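Local coordinates for protein adhesin LabA (Helicobacter pylori, PDB 6GMM) that probably acts as a lectin-like surface adhesin, recognising the LacdiNAc sugar motif when the bacterium attaches to the gastric mucosa, at residues Q28-N33 against S427-Q432; G71-M76 against N100-Q105; T116-E119 against S124-S127. All coordinates share one frame; numbering follows the deposited sequence.

In the fold
The three contacts sample the two ends of a long, mostly helical exodomain. Contact 1 joins residues almost 400 positions apart, and the loop of chain it closes contains both other contacts; it lies on the opposite side of the chain's centre from them, about 63 Å from contact 2 and 74 Å from contact 3, centre to centre. Contacts 2 and 3 follow one another in sequence and share one end of the molecule, with centres about 19 Å apart and nearest atoms about 4 Å apart. Contact 2 is buried, contact 3 only partly so. Whether any of the three takes part in LacdiNAc recognition is left open.

Contact 1 (Q28-N33 against S427-Q432); sequences QSADPN and SPQGIQ
Gln-429 reaches across to Ala-30, and its side chain gives the contact its only cross-segment hydrogen bond. At CB the chain turns so that CG lies beside the backbone N and opposite the carbonyl carbon (chi1 -62°), and from there it runs on extended, its amide directed at the other segment. CD passes 3.9 Å from Ala-30 CB, and OE1 stands 3.8 Å from the same methyl. NE2, at the tip, lies 3.5 Å from Ala-30 CB and donates to Ala-30 O over 2.8 Å, with an N-H...O angle of 145°. The donor lies in the carbonyl plane on a lone pair, at a C=O...N angle of 125°, and the acceptor is almost in the plane of the glutamine amide. NE2 also donates to Phe-278 O, so two carbonyls hold the amide and limit its rotation.

Ala-30 belongs to a type I beta turn from Gln-28 to Asp-31 that links helix 4-28 to helix 32-50. Asp-31 is the N-cap of the second helix, its carboxylate accepting a weak bond from Asn-33 N. Facing this turn between the two helices is the connection of a beta hairpin formed by strands 419-423 and 433-437.

The methyl of Ala-30 also meets Ile-431, whose CD1 approaches to 3.8 Å and adds an apolar touch beside the amide. Phe-388 and Tyr-392 of helix 388-408 pack on the same isoleucine. Behind the glutamine, Ser-427 OG braces the hairpin connection, accepting from Ile-431 N at 3.0 Å and more weakly from the amides of Gln-429 and Gly-430. Gly-430 O takes a further hydrogen bond from the hydroxyl of Tyr-281.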
loop_
_atom_site.group_PDB
_atom_site.type_symbol
_atom_site.label_atom_id
_atom_site.label_comp_id
_atom_site.label_asym_id
_atom_site.label_seq_id
_atom_site.Cartn_x
_atom_site.Cartn_y
_atom_site.Cartn_z
ATOM N N GLN A 28 19.691 -6.806 22.933
ATOM C CA GLN A 28 18.848 -5.621 22.772
ATOM C C GLN A 28 17.650 -5.629 23.745
ATOM O O GLN A 28 17.351 -4.591 24.339
ATOM C CB GLN A 28 18.353 -5.527 21.335
ATOM C CG GLN A 28 18.755 -4.254 20.610
ATOM C CD GLN A 28 18.115 -4.164 19.235
ATOM O OE1 GLN A 28 17.973 -5.159 18.502
ATOM N NE2 GLN A 28 17.727 -2.957 18.842
ATOM N N SER A 29 17.015 -6.805 23.960
ATOM C CA SER A 29 15.852 -6.987 24.854
ATOM C C SER A 29 16.117 -6.677 26.316
ATOM O O SER A 29 15.169 -6.533 27.096
ATOM C CB SER A 29 15.307 -8.407 24.749
ATOM O OG SER A 29 15.058 -8.780 23.410
ATOM N N ALA A 30 17.403 -6.652 26.700
ATOM C CA ALA A 30 17.841 -6.383 28.058
ATOM C C ALA A 30 18.299 -4.922 28.236
ATOM O O ALA A 30 18.812 -4.565 29.297
ATOM C CB ALA A 30 18.981 -7.336 28.408
ATOM N N ASP A 31 18.091 -4.074 27.215
ATOM C CA ASP A 31 18.571 -2.695 27.237
ATOM C C ASP A 31 17.416 -1.675 27.208
ATOM O O ASP A 31 16.864 -1.449 26.137
ATOM C CB ASP A 31 19.565 -2.512 26.071
ATOM C CG ASP A 31 20.323 -1.202 26.005
ATOM O OD1 ASP A 31 20.039 -0.304 26.828
ATOM O OD2 ASP A 31 21.174 -1.056 25.099
ATOM N N PRO A 32 17.047 -1.033 28.359
ATOM C CA PRO A 32 15.920 -0.063 28.338
ATOM C C PRO A 32 16.123 1.133 27.418
ATOM O O PRO A 32 15.145 1.626 26.873
ATOM C CB PRO A 32 15.734 0.360 29.800
ATOM C CG PRO A 32 16.901 -0.173 30.552
ATOM C CD PRO A 32 17.594 -1.215 29.724
ATOM N N ASN A 33 17.384 1.547 27.193
ATOM C CA ASN A 33 17.751 2.616 26.264
ATOM C C ASN A 33 17.346 2.190 24.845
ATOM O O ASN A 33 16.640 2.941 24.187
ATOM C CB ASN A 33 19.248 2.886 26.349
ATOM C CG ASN A 33 19.800 3.712 25.224
ATOM O OD1 ASN A 33 19.627 4.936 25.185
ATOM N ND2 ASN A 33 20.501 3.052 24.300
ATOM N N SER A 427 23.767 -12.255 37.376
ATOM C CA SER A 427 22.837 -11.525 36.508
ATOM C C SER A 427 21.588 -11.012 37.228
ATOM O O SER A 427 20.733 -11.820 37.608
ATOM C CB SER A 427 22.433 -12.367 35.295
ATOM O OG SER A 427 21.438 -11.724 34.505
ATOM N N PRO A 428 21.439 -9.673 37.388
ATOM C CA PRO A 428 20.217 -9.152 38.022
ATOM C C PRO A 428 18.976 -9.313 37.138
ATOM O O PRO A 428 17.860 -9.269 37.656
ATOM C CB PRO A 428 20.553 -7.682 38.300
ATOM C CG PRO A 428 21.576 -7.329 37.303
ATOM C CD PRO A 428 22.351 -8.581 36.987
ATOM N N GLN A 429 19.181 -9.529 35.813
ATOM C CA GLN A 429 18.138 -9.686 34.771
ATOM C C GLN A 429 17.676 -11.141 34.565
ATOM O O GLN A 429 16.670 -11.362 33.905
ATOM C CB GLN A 429 18.630 -9.108 33.429
ATOM C CG GLN A 429 18.914 -7.614 33.492
ATOM C CD GLN A 429 19.539 -7.055 32.242
ATOM O OE1 GLN A 429 20.652 -7.437 31.838
ATOM N NE2 GLN A 429 18.853 -6.081 31.640
ATOM N N GLY A 430 18.424 -12.112 35.091
ATOM C CA GLY A 430 18.098 -13.527 34.939
ATOM C C GLY A 430 18.591 -14.165 33.654
ATOM O O GLY A 430 18.050 -15.191 33.216
ATOM N N ILE A 431 19.617 -13.547 33.043
ATOM C CA ILE A 431 20.286 -14.009 31.825
ATOM C C ILE A 431 21.629 -14.588 32.314
ATOM O O ILE A 431 22.679 -13.933 32.254
ATOM C CB ILE A 431 20.423 -12.883 30.745
ATOM C CG1 ILE A 431 19.042 -12.258 30.401
ATOM C CG2 ILE A 431 21.124 -13.409 29.467
ATOM C CD1 ILE A 431 19.103 -10.789 29.977
ATOM N N GLN A 432 21.547 -15.809 32.865
ATOM C CA GLN A 432 22.672 -16.547 33.446
ATOM C C GLN A 432 23.734 -16.954 32.420
ATOM O O GLN A 432 24.876 -17.193 32.801
ATOM C CB GLN A 432 22.188 -17.764 34.265
ATOM C CG GLN A 432 21.427 -18.835 33.476
ATOM C CD GLN A 432 19.935 -18.596 33.460
ATOM O OE1 GLN A 432 19.226 -18.882 34.432
ATOM N NE2 GLN A 432 19.421 -18.088 32.350
#

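Contact 2 (G71-M76 against N100-Q105); sequences GLWQVM and NTPSNQ
Trp-73 has its CG opposite the backbone N (chi1 178°), which swings the pyrrole side of the indole out to Pro-102; Gln-74, with CG opposite the carbonyl carbon instead (chi1 -75°), lays the base of its side chain against the same proline. The proline ring thus rests on two consecutive helical residues. Its CG is 3.4 Å from Trp-73 NE1 and 3.5 Å from Trp-73 CD1, the two side chains crossing at about a right angle. At the neighbouring ring atom, Pro-102 CB packs 3.7 Å from Gln-74 CA and 3.8 Å from Gln-74 CG.

No direct hydrogen bond spans the segments. A water bridges them by donating to Gln-74 O at 3.1 Å and to Ser-103 O at 3.0 Å. The buried amide of Gln-74 points elsewhere, bonding to Tyr-138 OH, Ala-349 O and Cys-351 N.

The contact thereby pins the loop between strands 96-98 and 111-113 to the C-terminal turns of helix 57-76, while the indole also packs on Tyr-131, Ile-134 and Tyr-138 of helix 128-145 and on Ile-198 of helix 188-205.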
loop_
_atom_site.group_PDB
_atom_site.type_symbol
_atom_site.label_atom_id
_atom_site.label_comp_id
_atom_site.label_asym_id
_atom_site.label_seq_id
_atom_site.Cartn_x
_atom_site.Cartn_y
_atom_site.Cartn_z
ATOM N N GLY A 71 -9.714 9.501 -12.883
ATOM C CA GLY A 71 -9.025 9.787 -14.138
ATOM C C GLY A 71 -9.416 8.856 -15.278
ATOM O O GLY A 71 -9.593 9.332 -16.399
ATOM N N LEU A 72 -9.553 7.516 -15.022
ATOM C CA LEU A 72 -9.948 6.586 -16.095
ATOM C C LEU A 72 -11.322 7.024 -16.608
ATOM O O LEU A 72 -11.471 7.261 -17.800
ATOM C CB LEU A 72 -9.951 5.097 -15.684
ATOM C CG LEU A 72 -10.224 4.053 -16.816
ATOM C CD1 LEU A 72 -9.035 3.914 -17.754
ATOM C CD2 LEU A 72 -10.551 2.666 -16.243
ATOM N N TRP A 73 -12.277 7.232 -15.676
ATOM C CA TRP A 73 -13.625 7.661 -15.972
ATOM C C TRP A 73 -13.615 8.969 -16.730
ATOM O O TRP A 73 -14.276 9.045 -17.758
ATOM C CB TRP A 73 -14.442 7.777 -14.685
ATOM C CG TRP A 73 -15.848 8.275 -14.888
ATOM C CD1 TRP A 73 -16.387 9.424 -14.391
ATOM C CD2 TRP A 73 -16.881 7.655 -15.673
ATOM N NE1 TRP A 73 -17.707 9.527 -14.762
ATOM C CE2 TRP A 73 -18.037 8.457 -15.548
ATOM C CE3 TRP A 73 -16.971 6.444 -16.388
ATOM C CZ2 TRP A 73 -19.246 8.133 -16.180
ATOM C CZ3 TRP A 73 -18.171 6.120 -17.001
ATOM C CH2 TRP A 73 -19.283 6.973 -16.919
ATOM N N GLN A 74 -12.837 9.970 -16.282
ATOM C CA GLN A 74 -12.761 11.246 -16.999
ATOM C C GLN A 74 -12.188 11.118 -18.401
ATOM O O GLN A 74 -12.640 11.819 -19.296
ATOM C CB GLN A 74 -11.941 12.292 -16.247
ATOM C CG GLN A 74 -12.658 12.889 -15.049
ATOM C CD GLN A 74 -11.713 13.588 -14.096
ATOM O OE1 GLN A 74 -10.492 13.528 -14.216
ATOM N NE2 GLN A 74 -12.256 14.304 -13.136
ATOM N N VAL A 75 -11.180 10.291 -18.590
ATOM C CA VAL A 75 -10.527 10.201 -19.890
ATOM C C VAL A 75 -11.299 9.337 -20.918
ATOM O O VAL A 75 -11.073 9.528 -22.119
ATOM C CB VAL A 75 -9.030 9.787 -19.764
ATOM C CG1 VAL A 75 -8.855 8.273 -19.762
ATOM C CG2 VAL A 75 -8.192 10.442 -20.860
ATOM N N MET A 76 -12.203 8.408 -20.493
ATOM C CA MET A 76 -12.857 7.639 -21.565
ATOM C C MET A 76 -14.436 7.632 -21.564
ATOM O O MET A 76 -15.016 7.064 -22.488
ATOM C CB MET A 76 -12.300 6.208 -21.649
ATOM C CG MET A 76 -12.213 5.495 -20.329
ATOM S SD MET A 76 -13.842 5.022 -19.727
ATOM C CE MET A 76 -14.145 3.530 -20.770
ATOM N N ASN A 100 -22.417 18.182 -13.977
ATOM C CA ASN A 100 -21.034 18.173 -13.511
ATOM C C ASN A 100 -20.293 16.912 -13.896
ATOM O O ASN A 100 -19.297 16.592 -13.273
ATOM C CB ASN A 100 -20.949 18.445 -11.995
ATOM C CG ASN A 100 -21.811 19.592 -11.557
ATOM O OD1 ASN A 100 -21.696 20.720 -12.063
ATOM N ND2 ASN A 100 -22.706 19.320 -10.619
ATOM N N THR A 101 -20.734 16.223 -14.954
ATOM C CA THR A 101 -20.042 15.027 -15.411
ATOM C C THR A 101 -18.658 15.387 -16.031
ATOM O O THR A 101 -18.384 16.575 -16.273
ATOM C CB THR A 101 -20.924 14.213 -16.390
ATOM O OG1 THR A 101 -21.106 14.939 -17.608
ATOM C CG2 THR A 101 -22.251 13.787 -15.772
ATOM N N PRO A 102 -17.773 14.383 -16.287
ATOM C CA PRO A 102 -16.483 14.717 -16.906
ATOM C C PRO A 102 -16.657 15.459 -18.224
ATOM O O PRO A 102 -17.486 15.087 -19.039
ATOM C CB PRO A 102 -15.834 13.348 -17.158
ATOM C CG PRO A 102 -16.540 12.398 -16.267
ATOM C CD PRO A 102 -17.909 12.921 -16.050
ATOM N N SER A 103 -15.891 16.527 -18.406
ATOM C CA SER A 103 -15.837 17.318 -19.629
ATOM C C SER A 103 -15.718 16.386 -20.863
ATOM O O SER A 103 -14.865 15.472 -20.884
ATOM C CB SER A 103 -14.608 18.222 -19.587
ATOM O OG SER A 103 -14.859 19.425 -18.882
ATOM N N ASN A 104 -16.572 16.606 -21.872
ATOM C CA ASN A 104 -16.515 15.813 -23.097
ATOM C C ASN A 104 -15.544 16.460 -24.092
ATOM O O ASN A 104 -14.868 17.429 -23.725
ATOM C CB ASN A 104 -17.918 15.511 -23.671
ATOM C CG ASN A 104 -18.714 16.698 -24.170
ATOM O OD1 ASN A 104 -18.181 17.660 -24.719
ATOM N ND2 ASN A 104 -20.032 16.606 -24.075
ATOM N N GLN A 105 -15.473 15.944 -25.338
ATOM C CA GLN A 105 -14.535 16.454 -26.335
ATOM C C GLN A 105 -14.831 17.913 -26.755
ATOM O O GLN A 105 -13.935 18.550 -27.318
ATOM C CB GLN A 105 -14.384 15.506 -27.546
ATOM C CG GLN A 105 -15.614 15.303 -28.420
ATOM C CD GLN A 105 -16.573 14.230 -27.940
ATOM O OE1 GLN A 105 -17.177 14.312 -26.850
ATOM N NE2 GLN A 105 -16.806 13.240 -28.802
HETATM O O HOH W 1 -12.513 14.912 -19.103
#

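Contact 3 (T116-E119 against S124-S127)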
loop_
_atom_site.group_PDB
_atom_site.type_symbol
_atom_site.label_atom_id
_atom_site.label_comp_id
_atom_site.label_asym_id
_atom_site.label_seq_id
_atom_site.Cartn_x
_atom_site.Cartn_y
_atom_site.Cartn_z
ATOM N N THR A 116 -32.764 5.170 -26.780
ATOM C CA THR A 116 -33.754 4.107 -26.905
ATOM C C THR A 116 -33.496 3.174 -28.113
ATOM O O THR A 116 -34.047 2.066 -28.169
ATOM C CB THR A 116 -35.136 4.760 -26.992
ATOM O OG1 THR A 116 -35.069 5.794 -27.971
ATOM C CG2 THR A 116 -35.597 5.360 -25.658
ATOM N N GLY A 117 -32.672 3.628 -29.058
ATOM C CA GLY A 117 -32.382 2.893 -30.286
ATOM C C GLY A 117 -31.576 1.615 -30.150
ATOM O O GLY A 117 -31.503 0.832 -31.100
ATOM N N TYR A 118 -30.985 1.378 -28.966
ATOM C CA TYR A 118 -30.134 0.221 -28.646
ATOM C C TYR A 118 -30.437 -0.325 -27.245
ATOM O O TYR A 118 -30.844 0.445 -26.388
ATOM C CB TYR A 118 -28.658 0.643 -28.702
ATOM C CG TYR A 118 -28.220 1.197 -30.040
ATOM C CD1 TYR A 118 -27.930 0.349 -31.106
ATOM C CD2 TYR A 118 -28.139 2.571 -30.255
ATOM C CE1 TYR A 118 -27.519 0.854 -32.341
ATOM C CE2 TYR A 118 -27.738 3.088 -31.488
ATOM C CZ TYR A 118 -27.403 2.224 -32.518
ATOM O OH TYR A 118 -26.960 2.720 -33.719
ATOM N N GLU A 119 -30.210 -1.634 -26.995
ATOM C CA GLU A 119 -30.452 -2.228 -25.670
ATOM C C GLU A 119 -29.209 -2.222 -24.774
ATOM O O GLU A 119 -28.162 -2.750 -25.167
ATOM C CB GLU A 119 -31.080 -3.628 -25.776
ATOM C CG GLU A 119 -32.497 -3.604 -26.349
ATOM C CD GLU A 119 -33.422 -2.564 -25.735
ATOM O OE1 GLU A 119 -33.828 -2.727 -24.562
ATOM O OE2 GLU A 119 -33.696 -1.553 -26.419
ATOM N N SER A 124 -22.633 -2.986 -25.981
ATOM C CA SER A 124 -23.752 -2.135 -26.376
ATOM C C SER A 124 -23.692 -0.856 -25.530
ATOM O O SER A 124 -22.632 -0.556 -25.001
ATOM C CB SER A 124 -25.071 -2.877 -26.194
ATOM O OG SER A 124 -26.098 -2.077 -26.735
ATOM N N ILE A 125 -24.786 -0.111 -25.406
ATOM C CA ILE A 125 -24.792 1.127 -24.644
ATOM C C ILE A 125 -24.771 0.893 -23.131
ATOM O O ILE A 125 -25.126 -0.187 -22.636
ATOM C CB ILE A 125 -25.962 2.057 -25.070
ATOM C CG1 ILE A 125 -27.355 1.497 -24.643
ATOM C CG2 ILE A 125 -25.901 2.375 -26.582
ATOM C CD1 ILE A 125 -28.493 2.580 -24.502
ATOM N N LEU A 126 -24.381 1.940 -22.402
ATOM C CA LEU A 126 -24.367 1.884 -20.957
ATOM C C LEU A 126 -25.753 2.217 -20.439
ATOM O O LEU A 126 -26.269 3.257 -20.747
ATOM C CB LEU A 126 -23.309 2.856 -20.386
ATOM C CG LEU A 126 -22.980 2.708 -18.907
ATOM C CD1 LEU A 126 -22.289 1.389 -18.642
ATOM C CD2 LEU A 126 -22.090 3.855 -18.427
ATOM N N SER A 127 -26.342 1.343 -19.635
ATOM C CA SER A 127 -27.624 1.539 -18.952
ATOM C C SER A 127 -27.653 2.893 -18.193
ATOM O O SER A 127 -26.614 3.356 -17.727
ATOM C CB SER A 127 -27.772 0.430 -17.918
ATOM O OG SER A 127 -29.013 0.535 -17.249
#
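Ser-124 OG donates to Glu-119 O over 2.7 Å, a short side-chain-to-backbone hydrogen bond that ties the two segments together. The hydroxyl reaches the carbonyl because OG stands opposite the backbone N of Ser-124 (chi1 -173°). It does not come in along a lone pair: the donor sits 43° out of the carbonyl plane, with a C=O...O angle of 137°. Ser-124 CB follows close behind, 3.3 Å from Glu-119 O.

Beside this bond, Ile-125 packs against Tyr-118 and the backbone of Glu-119. Its CG2 meets Tyr-118 CB at 3.9 Å, an apolar touch at the root of the tyrosine, whose ring then leads away from the isoleucine. The other branch runs along the backbone: CD1 lies 3.7 Å from Tyr-118 O, and CG1 is 4.2 Å from Glu-119 C. CG1 is tucked in over the isoleucine's own backbone, flanked by N and C, and this leads CD1 to the tyrosine carbonyl.

Both segments belong to the loop between strand 111-113, which ends at the disulfide-bonded Cys-113, and helix 128-145, for which Ser-127 is the N-cap. The carboxylate of Glu-119 turns aside and accepts from the backbone N of Lys-87, while backbone bonds join Ser-124 to Trp-208 and Leu-126 to Gly-84.

Chemically, one hydroxyl-to-carbonyl bond and one apolar side-chain touch, with the isoleucine lying along the backbone, close a short loop whose outer half, with Tyr-118 and Glu-119, remains exposed. All four touching residues also meet a crystal neighbour, so the lattice may influence the local conformation; the buried Ile-125 probably gives this loop its apolar anchor.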